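Local coordinates for protein diadenosine Tetraphosphate Hydrolase (PDB 1KTG) that hydrolyses diadenosine tetraphosphate asymmetrically to AMP and ATP, using divalent metal ions such as magnesium, as a monomeric Nudix enzyme, at residues A[8-13]-A[51-56]; A[19-24]-A[57-62]; A[87-92]-A[132-137]; A[37-40]-A[44-47]. One frame throughout, in Å; residues are numbered along the deposited sequence.

Contact 1 (A[8-13]-A[51-56]). With MG (magnesium ion), chain I; MG (magnesium ion), chain F; MG (magnesium ion), chain G; OH (hydroxide ion), chain D.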
loop_
_atom_site.group_PDB
_atom_site.type_symbol
_atom_site.label_atom_id
_atom_site.label_comp_id
_atom_site.label_asym_id
_atom_site.label_seq_id
_atom_site.Cartn_x
_atom_site.Cartn_y
_atom_site.Cartn_z
ATOM N N LEU A 8 -1.923 -2.969 -1.537
ATOM C CA LEU A 8 -1.900 -2.195 -2.752
ATOM C C LEU A 8 -1.217 -0.860 -2.499
ATOM O O LEU A 8 -1.550 -0.156 -1.553
ATOM C CB LEU A 8 -3.330 -1.948 -3.250
ATOM C CG LEU A 8 -4.137 -3.184 -3.669
ATOM C CD1 LEU A 8 -5.512 -2.807 -4.165
ATOM C CD2 LEU A 8 -3.391 -4.012 -4.706
ATOM N N VAL A 9 -0.217 -0.559 -3.316
ATOM C CA VAL A 9 0.410 0.751 -3.293
ATOM C C VAL A 9 -0.533 1.606 -4.126
ATOM O O VAL A 9 -0.517 1.566 -5.349
ATOM C CB VAL A 9 1.822 0.728 -3.881
ATOM C CG1 VAL A 9 2.375 2.156 -4.051
ATOM C CG2 VAL A 9 2.748 -0.074 -2.984
ATOM N N ILE A 10 -1.419 2.307 -3.436
ATOM C CA ILE A 10 -2.368 3.195 -4.083
ATOM C C ILE A 10 -1.703 4.522 -4.407
ATOM O O ILE A 10 -1.017 5.093 -3.560
ATOM C CB ILE A 10 -3.528 3.490 -3.132
ATOM C CG1 ILE A 10 -4.203 2.193 -2.659
ATOM C CG2 ILE A 10 -4.503 4.474 -3.791
ATOM C CD1 ILE A 10 -4.815 1.373 -3.746
ATOM N N TYR A 11 -1.915 5.009 -5.625
ATOM C CA TYR A 11 -1.442 6.333 -6.008
ATOM C C TYR A 11 -2.552 7.075 -6.708
ATOM O O TYR A 11 -3.531 6.483 -7.188
ATOM C CB TYR A 11 -0.215 6.270 -6.922
ATOM C CG TYR A 11 -0.496 5.874 -8.360
ATOM C CD1 TYR A 11 -0.548 6.830 -9.366
ATOM C CD2 TYR A 11 -0.684 4.549 -8.714
ATOM C CE1 TYR A 11 -0.798 6.478 -10.687
ATOM C CE2 TYR A 11 -0.928 4.186 -10.031
ATOM C CZ TYR A 11 -0.986 5.148 -11.014
ATOM O OH TYR A 11 -1.230 4.781 -12.334
ATOM N N ARG A 12 -2.387 8.387 -6.763
ATOM C CA ARG A 12 -3.271 9.232 -7.526
ATOM C C ARG A 12 -2.418 10.255 -8.250
ATOM O O ARG A 12 -1.217 10.399 -7.972
ATOM C CB ARG A 12 -4.291 9.923 -6.625
ATOM C CG ARG A 12 -3.716 11.070 -5.800
ATOM C CD ARG A 12 -4.710 11.674 -4.823
ATOM N NE ARG A 12 -4.119 12.777 -4.068
ATOM C CZ ARG A 12 -4.762 13.490 -3.163
ATOM N NH1 ARG A 12 -6.048 13.237 -2.891
ATOM N NH2 ARG A 12 -4.125 14.476 -2.546
ATOM N N LYS A 13 -3.029 10.948 -9.204
ATOM C CA LYS A 13 -2.343 12.020 -9.899
ATOM C C LYS A 13 -3.093 13.289 -9.506
ATOM O O LYS A 13 -4.286 13.411 -9.765
ATOM C CB LYS A 13 -2.340 11.784 -11.412
ATOM C CG LYS A 13 -0.976 11.977 -12.038
ATOM C CD LYS A 13 -0.933 11.584 -13.494
ATOM C CE LYS A 13 0.375 10.898 -13.820
ATOM N NZ LYS A 13 0.679 11.025 -15.259
ATOM N N ARG A 51 -9.116 -6.834 -0.400
ATOM C CA ARG A 51 -9.986 -6.772 0.769
ATOM C C ARG A 51 -9.424 -5.833 1.834
ATOM O O ARG A 51 -10.154 -5.052 2.441
ATOM C CB ARG A 51 -10.209 -8.165 1.355
ATOM C CG ARG A 51 -10.993 -8.164 2.668
ATOM C CD ARG A 51 -11.043 -9.510 3.362
ATOM N NE ARG A 51 -9.711 -10.104 3.399
ATOM C CZ ARG A 51 -8.734 -9.712 4.206
ATOM N NH1 ARG A 51 -8.940 -8.734 5.069
ATOM N NH2 ARG A 51 -7.539 -10.302 4.145
ATOM N N GLU A 52 -8.130 -5.915 2.071
ATOM C CA GLU A 52 -7.504 -5.047 3.072
ATOM C C GLU A 52 -7.572 -3.589 2.648
ATOM O O GLU A 52 -7.701 -2.688 3.481
ATOM C CB GLU A 52 -6.059 -5.475 3.325
ATOM C CG GLU A 52 -5.945 -6.804 4.068
ATOM C CD GLU A 52 -6.183 -6.700 5.568
ATOM O OE1 GLU A 52 -6.130 -5.579 6.118
ATOM O OE2 GLU A 52 -6.402 -7.756 6.203
ATOM N N THR A 53 -7.497 -3.352 1.347
ATOM C CA THR A 53 -7.606 -1.988 0.863
ATOM C C THR A 53 -8.997 -1.450 1.149
ATOM O O THR A 53 -9.154 -0.308 1.604
ATOM C CB THR A 53 -7.298 -1.939 -0.615
ATOM O OG1 THR A 53 -5.897 -2.159 -0.782
ATOM C CG2 THR A 53 -7.548 -0.547 -1.180
ATOM N N LYS A 54 -10.006 -2.276 0.895
ATOM C CA LYS A 54 -11.383 -1.880 1.149
ATOM C C LYS A 54 -11.581 -1.644 2.639
ATOM O O LYS A 54 -12.171 -0.645 3.043
ATOM C CB LYS A 54 -12.358 -2.950 0.639
ATOM N N GLU A 55 -11.047 -2.543 3.459
ATOM C CA GLU A 55 -11.203 -2.450 4.910
ATOM C C GLU A 55 -10.489 -1.263 5.535
ATOM O O GLU A 55 -11.047 -0.599 6.411
ATOM C CB GLU A 55 -10.683 -3.722 5.600
ATOM C CG GLU A 55 -11.586 -4.938 5.470
ATOM C CD GLU A 55 -10.983 -6.193 6.078
ATOM O OE1 GLU A 55 -9.915 -6.101 6.713
ATOM O OE2 GLU A 55 -11.562 -7.280 5.905
ATOM N N GLU A 56 -9.255 -1.013 5.108
ATOM C CA GLU A 56 -8.418 -0.016 5.771
ATOM C C GLU A 56 -8.558 1.407 5.237
ATOM O O GLU A 56 -8.320 2.375 5.970
ATOM C CB GLU A 56 -6.952 -0.460 5.731
ATOM C CG GLU A 56 -6.721 -1.789 6.441
ATOM C CD GLU A 56 -5.268 -2.218 6.472
ATOM O OE1 GLU A 56 -4.417 -1.585 5.803
ATOM O OE2 GLU A 56 -4.969 -3.191 7.200
HETATM MG MG MG I . -6.032 -4.786 8.038
HETATM MG MG MG F . -3.059 -3.817 7.666
HETATM MG MG MG G . -6.160 -8.316 8.149
HETATM O O OH D . -6.882 -6.518 9.014
HETATM O O HOH W 1 -8.382 -8.915 8.049
HETATM O O HOH W 2 -2.016 -2.063 7.066
HETATM O O HOH W 3 -1.223 -4.528 8.404
HETATM O O HOH W 4 -3.408 -2.946 9.586
HETATM O O HOH W 5 -6.211 -9.028 10.215
#
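The helix of the Nudix box, 45-57, is seated on strand 3-14 by Thr-53, which meets Leu-8 and Ile-10 on one flank, while Glu-52 and Glu-56 on another flank bind the magnesium ions, joined by Glu-103 and the carbonyl of Lys-36. Leu-8 crosses Thr-53 at about a right angle, its CD1 lying 3.5 Å from Thr-53 OG1. That hydroxyl is hydrogen-bonded one turn back, to the carbonyl of Ala-49, and its contact with the leucine is packing. The threonine methyl stands anti to the backbone N and approaches Ile-10, with Thr-53 CG2 4.2 Å from Ile-10 CD1.

At the metal side, Glu-52 is bent at chi2 (-79°), and its carboxylate straddles two ions: OE1 binds one magnesium, OE2 another, and the hydroxide bridges the same pair. Arg-51, its NE paired with Glu-43, braces this group. Its NH1 donates to Glu-52 OE2 at 2.9 Å, from above the carboxylate plane, and also to Glu-55 OE2 at 3.1 Å; both oxygens lie close to the guanidinium plane. A leucine in place of Arg-51 would probably cost Glu-52 and Glu-55 the guanidinium they share, leaving Glu-52 to its metals and Glu-55 freer to turn. Glu-56 reaches out extended, and its OE2 links two magnesium ions at 2.1 Å each, while Glu-56 OE1 accepts a 2.8 Å hydrogen bond from a water bound to one of them.

Contact 2 (A[19-24]-A[57-62])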
loop_
_atom_site.group_PDB
_atom_site.type_symbol
_atom_site.label_atom_id
_atom_site.label_comp_id
_atom_site.label_asym_id
_atom_site.label_seq_id
_atom_site.Cartn_x
_atom_site.Cartn_y
_atom_site.Cartn_z
ATOM N N GLU A 19 1.100 10.997 -6.331
ATOM C CA GLU A 19 1.100 10.937 -4.875
ATOM C C GLU A 19 0.714 9.531 -4.458
ATOM O O GLU A 19 -0.143 8.914 -5.092
ATOM C CB GLU A 19 0.115 11.944 -4.278
ATOM C CG GLU A 19 0.476 13.392 -4.562
ATOM C CD GLU A 19 -0.482 14.383 -3.900
ATOM O OE1 GLU A 19 -1.633 14.006 -3.613
ATOM O OE2 GLU A 19 -0.085 15.542 -3.673
ATOM N N PHE A 20 1.377 9.031 -3.418
ATOM C CA PHE A 20 1.120 7.702 -2.838
ATOM C C PHE A 20 0.373 7.791 -1.497
ATOM O O PHE A 20 0.683 8.649 -0.647
ATOM C CB PHE A 20 2.450 6.960 -2.619
ATOM C CG PHE A 20 3.237 6.758 -3.881
ATOM C CD1 PHE A 20 4.214 7.660 -4.246
ATOM C CD2 PHE A 20 2.962 5.691 -4.723
ATOM C CE1 PHE A 20 4.931 7.498 -5.421
ATOM C CE2 PHE A 20 3.677 5.517 -5.899
ATOM C CZ PHE A 20 4.657 6.434 -6.247
ATOM N N LEU A 21 -0.589 6.897 -1.288
ATOM C CA LEU A 21 -1.367 6.897 -0.054
ATOM C C LEU A 21 -0.688 6.064 1.035
ATOM O O LEU A 21 -0.395 4.895 0.834
ATOM C CB LEU A 21 -2.784 6.363 -0.299
ATOM C CG LEU A 21 -3.707 6.287 0.931
ATOM C CD1 LEU A 21 -3.981 7.667 1.522
ATOM C CD2 LEU A 21 -5.018 5.563 0.612
ATOM N N LEU A 22 -0.424 6.685 2.174
ATOM C CA LEU A 22 0.122 5.979 3.318
ATOM C C LEU A 22 -0.847 6.112 4.482
ATOM O O LEU A 22 -1.489 7.170 4.654
ATOM C CB LEU A 22 1.498 6.519 3.706
ATOM C CG LEU A 22 2.610 6.291 2.681
ATOM C CD1 LEU A 22 3.904 6.904 3.193
ATOM C CD2 LEU A 22 2.813 4.815 2.392
ATOM N N LEU A 23 -0.928 5.038 5.275
ATOM C CA LEU A 23 -1.781 4.954 6.466
ATOM C C LEU A 23 -0.931 4.749 7.726
ATOM O O LEU A 23 0.020 3.965 7.747
ATOM C CB LEU A 23 -2.754 3.783 6.349
ATOM C CG LEU A 23 -3.535 3.621 5.052
ATOM C CD1 LEU A 23 -4.419 2.386 5.162
ATOM C CD2 LEU A 23 -4.371 4.855 4.754
ATOM N N GLN A 24 -1.283 5.462 8.781
ATOM C CA GLN A 24 -0.546 5.378 10.023
ATOM C C GLN A 24 -1.261 4.444 10.992
ATOM O O GLN A 24 -2.435 4.652 11.331
ATOM C CB GLN A 24 -0.382 6.765 10.638
ATOM C CG GLN A 24 0.627 6.791 11.743
ATOM C CD GLN A 24 0.619 8.087 12.518
ATOM O OE1 GLN A 24 -0.417 8.747 12.630
ATOM N NE2 GLN A 24 1.771 8.446 13.075
ATOM N N ALA A 57 -8.918 1.546 3.964
ATOM C CA ALA A 57 -8.999 2.877 3.362
ATOM C C ALA A 57 -10.351 3.179 2.728
ATOM O O ALA A 57 -10.572 4.288 2.250
ATOM C CB ALA A 57 -7.898 3.046 2.354
ATOM N N ASN A 58 -11.246 2.198 2.724
ATOM C CA ASN A 58 -12.582 2.351 2.153
ATOM C C ASN A 58 -12.531 2.623 0.647
ATOM O O ASN A 58 -13.360 3.357 0.112
ATOM C CB ASN A 58 -13.367 3.448 2.878
ATOM C CG ASN A 58 -14.863 3.235 2.824
ATOM O OD1 ASN A 58 -15.633 4.182 2.961
ATOM N ND2 ASN A 58 -15.289 1.996 2.646
ATOM N N ILE A 59 -11.535 2.024 -0.011
ATOM C CA ILE A 59 -11.392 2.092 -1.460
ATOM C C ILE A 59 -11.704 0.703 -2.025
ATOM O O ILE A 59 -11.069 -0.298 -1.639
ATOM C CB ILE A 59 -9.982 2.516 -1.852
ATOM C CG1 ILE A 59 -9.713 3.941 -1.373
ATOM C CG2 ILE A 59 -9.805 2.425 -3.359
ATOM C CD1 ILE A 59 -8.253 4.368 -1.439
ATOM N N THR A 60 -12.669 0.668 -2.941
ATOM C CA THR A 60 -13.128 -0.561 -3.576
ATOM C C THR A 60 -12.354 -0.870 -4.855
ATOM O O THR A 60 -11.714 0.001 -5.458
ATOM C CB THR A 60 -14.621 -0.476 -3.940
ATOM O OG1 THR A 60 -14.803 0.394 -5.072
ATOM C CG2 THR A 60 -15.458 0.158 -2.820
ATOM N N LYS A 61 -12.448 -2.121 -5.281
ATOM C CA LYS A 61 -11.761 -2.564 -6.485
ATOM C C LYS A 61 -12.203 -1.737 -7.685
ATOM O O LYS A 61 -11.401 -1.423 -8.564
ATOM C CB LYS A 61 -12.055 -4.043 -6.725
ATOM C CG LYS A 61 -11.729 -4.541 -8.117
ATOM C CD LYS A 61 -10.249 -4.775 -8.294
ATOM C CE LYS A 61 -9.936 -5.469 -9.633
ATOM N NZ LYS A 61 -10.856 -6.577 -9.978
ATOM N N GLU A 62 -13.472 -1.360 -7.694
ATOM C CA GLU A 62 -14.068 -0.647 -8.810
ATOM C C GLU A 62 -13.529 0.780 -8.947
ATOM O O GLU A 62 -13.607 1.379 -10.006
ATOM C CB GLU A 62 -15.588 -0.604 -8.635
ATOM C CG GLU A 62 -16.290 -1.966 -8.627
ATOM C CD GLU A 62 -15.908 -2.872 -7.454
ATOM O OE1 GLU A 62 -15.838 -2.408 -6.299
ATOM O OE2 GLU A 62 -15.676 -4.078 -7.692
#
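Leu-21 makes this contact for segment 19-24 of strand 17-25, meeting Ala-57 and Ile-59 where the chain leaves the helix of the Nudix box. Walking along the strand, Glu-19 comes first and spends its charge on Arg-12 of the adjoining strand 3-14. Phe-20 lies on the other face of the sheet, packed on Val-9 and Tyr-11. Leu-21 then takes the helix side. With CG anti to the backbone N (chi1 179°), it holds its CD2 methyl out to both partners: Leu-21 CD2 is 4.0 Å from Ile-59 CD1, the two side chains meeting tip to tip, and Leu-21 CD2 is 4.2 Å from Ala-57 CB. Leu-22 turns back to the face of Phe-20, onto Trp-32 and Pro-34. Leu-23 returns to the helix side but stands farther off, its nearest approach to the second segment being 4.5 Å, from Leu-23 CD1 to Ala-57 CB.

The chain bends sharply at Asn-58, the first residue past the helix, whose phi is positive (63°), and Ile-59 comes to lie in the same apolar layer as Ala-57. No hydrogen bond crosses; the buried junction is made of methyl groups. Trp-109 and Val-98 also lie against Leu-21. Apolar packing of this kind, at the exit of the Nudix helix and against the central mixed sheet, belongs to the alpha/beta/alpha sandwich of the Nudix fold.

Contact 3 (A[87-92]-A[132-137])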
loop_
_atom_site.group_PDB
_atom_site.type_symbol
_atom_site.label_atom_id
_atom_site.label_comp_id
_atom_site.label_asym_id
_atom_site.label_seq_id
_atom_site.Cartn_x
_atom_site.Cartn_y
_atom_site.Cartn_z
ATOM N N TYR A 87 2.889 -6.463 -2.793
ATOM C CA TYR A 87 2.165 -5.253 -3.201
ATOM C C TYR A 87 2.036 -5.154 -4.718
ATOM O O TYR A 87 2.990 -5.416 -5.445
ATOM C CB TYR A 87 2.937 -3.989 -2.781
ATOM C CG TYR A 87 2.956 -3.694 -1.304
ATOM C CD1 TYR A 87 4.035 -4.069 -0.516
ATOM C CD2 TYR A 87 1.920 -3.002 -0.709
ATOM C CE1 TYR A 87 4.062 -3.786 0.831
ATOM C CE2 TYR A 87 1.941 -2.708 0.634
ATOM C CZ TYR A 87 3.006 -3.104 1.400
ATOM O OH TYR A 87 3.022 -2.803 2.740
ATOM N N TRP A 88 0.855 -4.741 -5.162
ATOM C CA TRP A 88 0.611 -4.338 -6.542
ATOM C C TRP A 88 0.384 -2.821 -6.564
ATOM O O TRP A 88 -0.152 -2.257 -5.623
ATOM C CB TRP A 88 -0.648 -4.996 -7.095
ATOM C CG TRP A 88 -0.540 -6.415 -7.546
ATOM C CD1 TRP A 88 -0.283 -6.863 -8.820
ATOM C CD2 TRP A 88 -0.790 -7.582 -6.760
ATOM N NE1 TRP A 88 -0.314 -8.234 -8.855
ATOM C CE2 TRP A 88 -0.621 -8.703 -7.602
ATOM C CE3 TRP A 88 -1.109 -7.801 -5.416
ATOM C CZ2 TRP A 88 -0.781 -10.012 -7.147
ATOM C CZ3 TRP A 88 -1.271 -9.100 -4.972
ATOM C CH2 TRP A 88 -1.102 -10.186 -5.834
ATOM N N LEU A 89 0.803 -2.165 -7.645
ATOM C CA LEU A 89 0.570 -0.732 -7.834
ATOM C C LEU A 89 -0.868 -0.537 -8.354
ATOM O O LEU A 89 -1.328 -1.284 -9.194
ATOM C CB LEU A 89 1.603 -0.167 -8.820
ATOM C CG LEU A 89 1.581 1.340 -9.082
ATOM C CD1 LEU A 89 1.931 2.134 -7.825
ATOM C CD2 LEU A 89 2.503 1.711 -10.231
ATOM N N ALA A 90 -1.581 0.462 -7.845
ATOM C CA ALA A 90 -2.968 0.674 -8.229
ATOM C C ALA A 90 -3.323 2.153 -8.238
ATOM O O ALA A 90 -3.078 2.864 -7.260
ATOM C CB ALA A 90 -3.879 -0.069 -7.276
ATOM N N LYS A 91 -3.919 2.606 -9.332
ATOM C CA LYS A 91 -4.296 3.999 -9.468
ATOM C C LYS A 91 -5.706 4.247 -8.957
ATOM O O LYS A 91 -6.639 3.572 -9.370
ATOM C CB LYS A 91 -4.245 4.427 -10.922
ATOM C CG LYS A 91 -4.632 5.874 -11.153
ATOM C CD LYS A 91 -4.398 6.303 -12.588
ATOM C CE LYS A 91 -4.713 7.774 -12.785
ATOM N NZ LYS A 91 -4.421 8.196 -14.183
ATOM N N LEU A 92 -5.844 5.215 -8.058
ATOM C CA LEU A 92 -7.158 5.682 -7.630
ATOM C C LEU A 92 -7.614 6.659 -8.707
ATOM O O LEU A 92 -7.121 7.770 -8.784
ATOM C CB LEU A 92 -7.080 6.364 -6.271
ATOM C CG LEU A 92 -8.423 6.807 -5.675
ATOM C CD1 LEU A 92 -9.292 5.607 -5.331
ATOM C CD2 LEU A 92 -8.175 7.664 -4.437
ATOM N N SER A 132 7.528 3.965 -8.922
ATOM C CA SER A 132 7.574 5.295 -9.539
ATOM C C SER A 132 8.213 5.205 -10.922
ATOM O O SER A 132 7.766 5.858 -11.868
ATOM C CB SER A 132 8.343 6.278 -8.637
ATOM O OG SER A 132 8.573 7.530 -9.276
ATOM N N ALA A 133 9.258 4.387 -11.049
ATOM C CA ALA A 133 9.925 4.221 -12.333
ATOM C C ALA A 133 8.973 3.525 -13.300
ATOM O O ALA A 133 8.937 3.840 -14.482
ATOM C CB ALA A 133 11.228 3.434 -12.181
ATOM N N PHE A 134 8.183 2.595 -12.785
ATOM C CA PHE A 134 7.213 1.903 -13.620
ATOM C C PHE A 134 6.212 2.897 -14.220
ATOM O O PHE A 134 5.910 2.835 -15.406
ATOM C CB PHE A 134 6.497 0.811 -12.838
ATOM C CG PHE A 134 5.335 0.204 -13.571
ATOM C CD1 PHE A 134 5.494 -0.946 -14.314
ATOM C CD2 PHE A 134 4.086 0.799 -13.531
ATOM C CE1 PHE A 134 4.424 -1.503 -14.991
ATOM C CE2 PHE A 134 3.020 0.246 -14.212
ATOM C CZ PHE A 134 3.188 -0.902 -14.940
ATOM N N LEU A 135 5.712 3.823 -13.409
ATOM C CA LEU A 135 4.759 4.812 -13.902
ATOM C C LEU A 135 5.383 5.735 -14.944
ATOM O O LEU A 135 4.684 6.222 -15.833
ATOM C CB LEU A 135 4.173 5.632 -12.752
ATOM C CG LEU A 135 3.237 4.822 -11.847
ATOM C CD1 LEU A 135 2.889 5.589 -10.589
ATOM C CD2 LEU A 135 1.958 4.411 -12.581
ATOM N N ALA A 136 6.690 5.953 -14.852
ATOM C CA ALA A 136 7.392 6.811 -15.802
ATOM C C ALA A 136 7.428 6.188 -17.189
ATOM O O ALA A 136 7.482 6.898 -18.196
ATOM C CB ALA A 136 8.808 7.081 -15.324
ATOM N N GLY A 137 7.425 4.859 -17.245
ATOM C CA GLY A 137 7.478 4.165 -18.518
ATOM C C GLY A 137 6.121 3.652 -18.952
ATOM O O GLY A 137 5.978 3.099 -20.041
#
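Leu-89 sends one methyl, CD2, against Phe-134 and Leu-135, neighbours on the last turns of helix 122-137. The closer partner is the leucine, whose branch point is touched directly: Leu-89 CD2 lies 3.6 Å from Leu-135 CG and also 3.6 Å from Leu-135 CD2, with Leu-135 CD1 only a little farther away. The two leucine side chains cross obliquely. Against the Phe-134 ring the same methyl comes in at a slant, Leu-89 CD2 3.8 Å from Phe-134 CD2. Leu-89 reaches this position because its CG is anti to the backbone N (chi1 -176°), which carries the branched end off the strand; Phe-134 extends in the same sense (chi1 171°), bringing its ring down to the sheet. No polar bond crosses between the segments.

In the next shell, Tyr-11 of the neighbouring parallel strand touches both Leu-89 and Leu-135 and so bridges the two sides of the contact. Its hydroxyl is hydrogen-bonded to His-67 NE2. Phe-131, one turn earlier in the helix, also touches Leu-89, and Cys-70 of strand 64-78 lies against both Leu-89 and Phe-134. Farther out, the strand is fixed by its backbone, with Trp-88 paired to Val-9 and Leu-89 to Cys-70. Trp-88 itself faces the opposite side of the sheet, where its ring meets Trp-46 edge-to-face. A sheet carrying the C-terminal helix on one face and the Nudix helix on the other is the alpha/beta/alpha sandwich of Nudix hydrolases.

Contact 4 (A[37-40]-A[44-47]). With PO4 (phosphate ion), chain C.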
loop_
_atom_site.group_PDB
_atom_site.type_symbol
_atom_site.label_atom_id
_atom_site.label_comp_id
_atom_site.label_asym_id
_atom_site.label_seq_id
_atom_site.Cartn_x
_atom_site.Cartn_y
_atom_site.Cartn_z
ATOM N N GLY A 37 -2.542 -6.232 4.513
ATOM C CA GLY A 37 -2.850 -7.079 5.646
ATOM C C GLY A 37 -2.606 -8.549 5.377
ATOM O O GLY A 37 -2.201 -8.952 4.292
ATOM N N HIS A 38 -2.839 -9.357 6.394
ATOM C CA HIS A 38 -2.571 -10.773 6.270
ATOM C C HIS A 38 -3.526 -11.426 5.297
ATOM O O HIS A 38 -4.695 -11.029 5.176
ATOM C CB HIS A 38 -2.695 -11.463 7.628
ATOM C CG HIS A 38 -1.636 -11.068 8.606
ATOM N ND1 HIS A 38 -0.311 -11.420 8.454
ATOM C CD2 HIS A 38 -1.707 -10.365 9.760
ATOM C CE1 HIS A 38 0.388 -10.944 9.469
ATOM N NE2 HIS A 38 -0.437 -10.310 10.283
ATOM N N VAL A 39 -3.021 -12.446 4.614
ATOM C CA VAL A 39 -3.844 -13.282 3.772
ATOM C C VAL A 39 -4.723 -14.097 4.728
ATOM O O VAL A 39 -4.213 -14.775 5.625
ATOM C CB VAL A 39 -2.984 -14.183 2.867
ATOM C CG1 VAL A 39 -3.841 -15.117 2.033
ATOM C CG2 VAL A 39 -2.138 -13.328 1.948
ATOM N N ASP A 40 -6.038 -13.989 4.563
ATOM C CA ASP A 40 -6.984 -14.671 5.443
ATOM C C ASP A 40 -7.342 -16.043 4.847
ATOM O O ASP A 40 -7.056 -16.311 3.684
ATOM C CB ASP A 40 -8.236 -13.802 5.663
ATOM C CG ASP A 40 -8.033 -12.692 6.716
ATOM O OD1 ASP A 40 -7.013 -12.691 7.437
ATOM O OD2 ASP A 40 -8.870 -11.777 6.912
ATOM N N ASP A 44 -5.915 -15.796 -1.626
ATOM C CA ASP A 44 -4.543 -15.686 -2.122
ATOM C C ASP A 44 -4.153 -14.229 -1.892
ATOM O O ASP A 44 -4.950 -13.454 -1.362
ATOM C CB ASP A 44 -4.394 -16.072 -3.586
ATOM C CG ASP A 44 -5.223 -15.231 -4.513
ATOM O OD1 ASP A 44 -5.235 -15.574 -5.716
ATOM O OD2 ASP A 44 -5.902 -14.249 -4.148
ATOM N N GLU A 45 -2.941 -13.866 -2.285
ATOM C CA GLU A 45 -2.437 -12.517 -2.044
ATOM C C GLU A 45 -3.285 -11.443 -2.721
ATOM O O GLU A 45 -3.533 -10.382 -2.154
ATOM C CB GLU A 45 -0.986 -12.425 -2.499
ATOM C CG GLU A 45 -0.055 -13.171 -1.553
ATOM C CD GLU A 45 1.257 -13.593 -2.171
ATOM O OE1 GLU A 45 1.235 -14.363 -3.161
ATOM O OE2 GLU A 45 2.317 -13.196 -1.631
ATOM N N TRP A 46 -3.710 -11.722 -3.944
ATOM C CA TRP A 46 -4.514 -10.778 -4.710
ATOM C C TRP A 46 -5.776 -10.436 -3.924
ATOM O O TRP A 46 -6.074 -9.264 -3.691
ATOM C CB TRP A 46 -4.846 -11.405 -6.072
ATOM C CG TRP A 46 -5.701 -10.597 -7.008
ATOM C CD1 TRP A 46 -6.999 -10.852 -7.344
ATOM C CD2 TRP A 46 -5.302 -9.473 -7.801
ATOM N NE1 TRP A 46 -7.444 -9.933 -8.264
ATOM C CE2 TRP A 46 -6.422 -9.071 -8.559
ATOM C CE3 TRP A 46 -4.117 -8.746 -7.933
ATOM C CZ2 TRP A 46 -6.383 -7.998 -9.439
ATOM C CZ3 TRP A 46 -4.085 -7.675 -8.800
ATOM C CH2 TRP A 46 -5.209 -7.310 -9.541
ATOM N N GLN A 47 -6.507 -11.462 -3.495
ATOM C CA GLN A 47 -7.756 -11.238 -2.775
ATOM C C GLN A 47 -7.511 -10.451 -1.491
ATOM O O GLN A 47 -8.284 -9.570 -1.125
ATOM C CB GLN A 47 -8.437 -12.574 -2.464
ATOM C CG GLN A 47 -8.965 -13.292 -3.710
ATOM C CD GLN A 47 -9.507 -14.680 -3.411
ATOM O OE1 GLN A 47 -9.029 -15.354 -2.509
ATOM N NE2 GLN A 47 -10.507 -15.107 -4.180
HETATM P P PO4 C . -3.758 -6.712 9.107
HETATM O O1 PO4 C . -4.129 -5.467 8.324
HETATM O O2 PO4 C . -4.382 -6.633 10.496
HETATM O O3 PO4 C . -4.272 -7.935 8.390
HETATM O O4 PO4 C . -2.240 -6.734 9.231
#
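Val-39 packs against Asp-44 and Glu-45 across the loop of the Nudix box, where strand 32-38 gives way to the helix that follows. This is the close part of the contact, and it is apolar or backbone in nature: Val-39 CG1 lies 3.9 Å from Asp-44 O, and Val-39 CG2 4.1 Å from Glu-45 CG. With CG1 anti to the backbone N (chi1 177°), the valine sets one methyl against each residue.

The outer side is looser. There the side chains of Asp-44 and Gln-47 keep clear of the valine and take part in a capping box: Gln-47 N donates to Asp-44 OD2 at 2.9 Å, nearly along the C-O axis, and Asp-44 N donates in return to Gln-47 OE1 at 3.3 Å. This fastens the start of the helix.

On the strand side a phosphate ion, probably from the crystallisation liquor, is bound. The His-38 ring lies obliquely beside it, CD2 3.7 Å from phosphate O4, and an alanine here would probably lose the ring's packing beside that oxygen. Gly-37 lets the ion come close, since a side chain there would collide with O3. The same oxygen accepts from the backbone, His-38 N to phosphate O3 being 2.8 Å with an N-H...O angle of 158°.

The four contacts gather round one mixed sheet, with helices or the loops beside them packed on it. Along the chain, segments 8-13 and 19-24 come first, then both segments of contact 4, then 51-56 and 57-62, so contacts 1 and 2 interlock and contact 4 falls between their halves; contact 3 follows in series. Contacts 1 and 2 have centres only about 3 Å apart and share neighbouring strands, whereas contacts 3 and 4 are about 20 Å apart between centres. Contacts 1, 2 and 4 follow helix 45-57 from its start to just past its end, consistent with a fixed place for the metal-binding glutamates. Contact 3 attaches helix 122-137 to the opposite face, completing the sandwich.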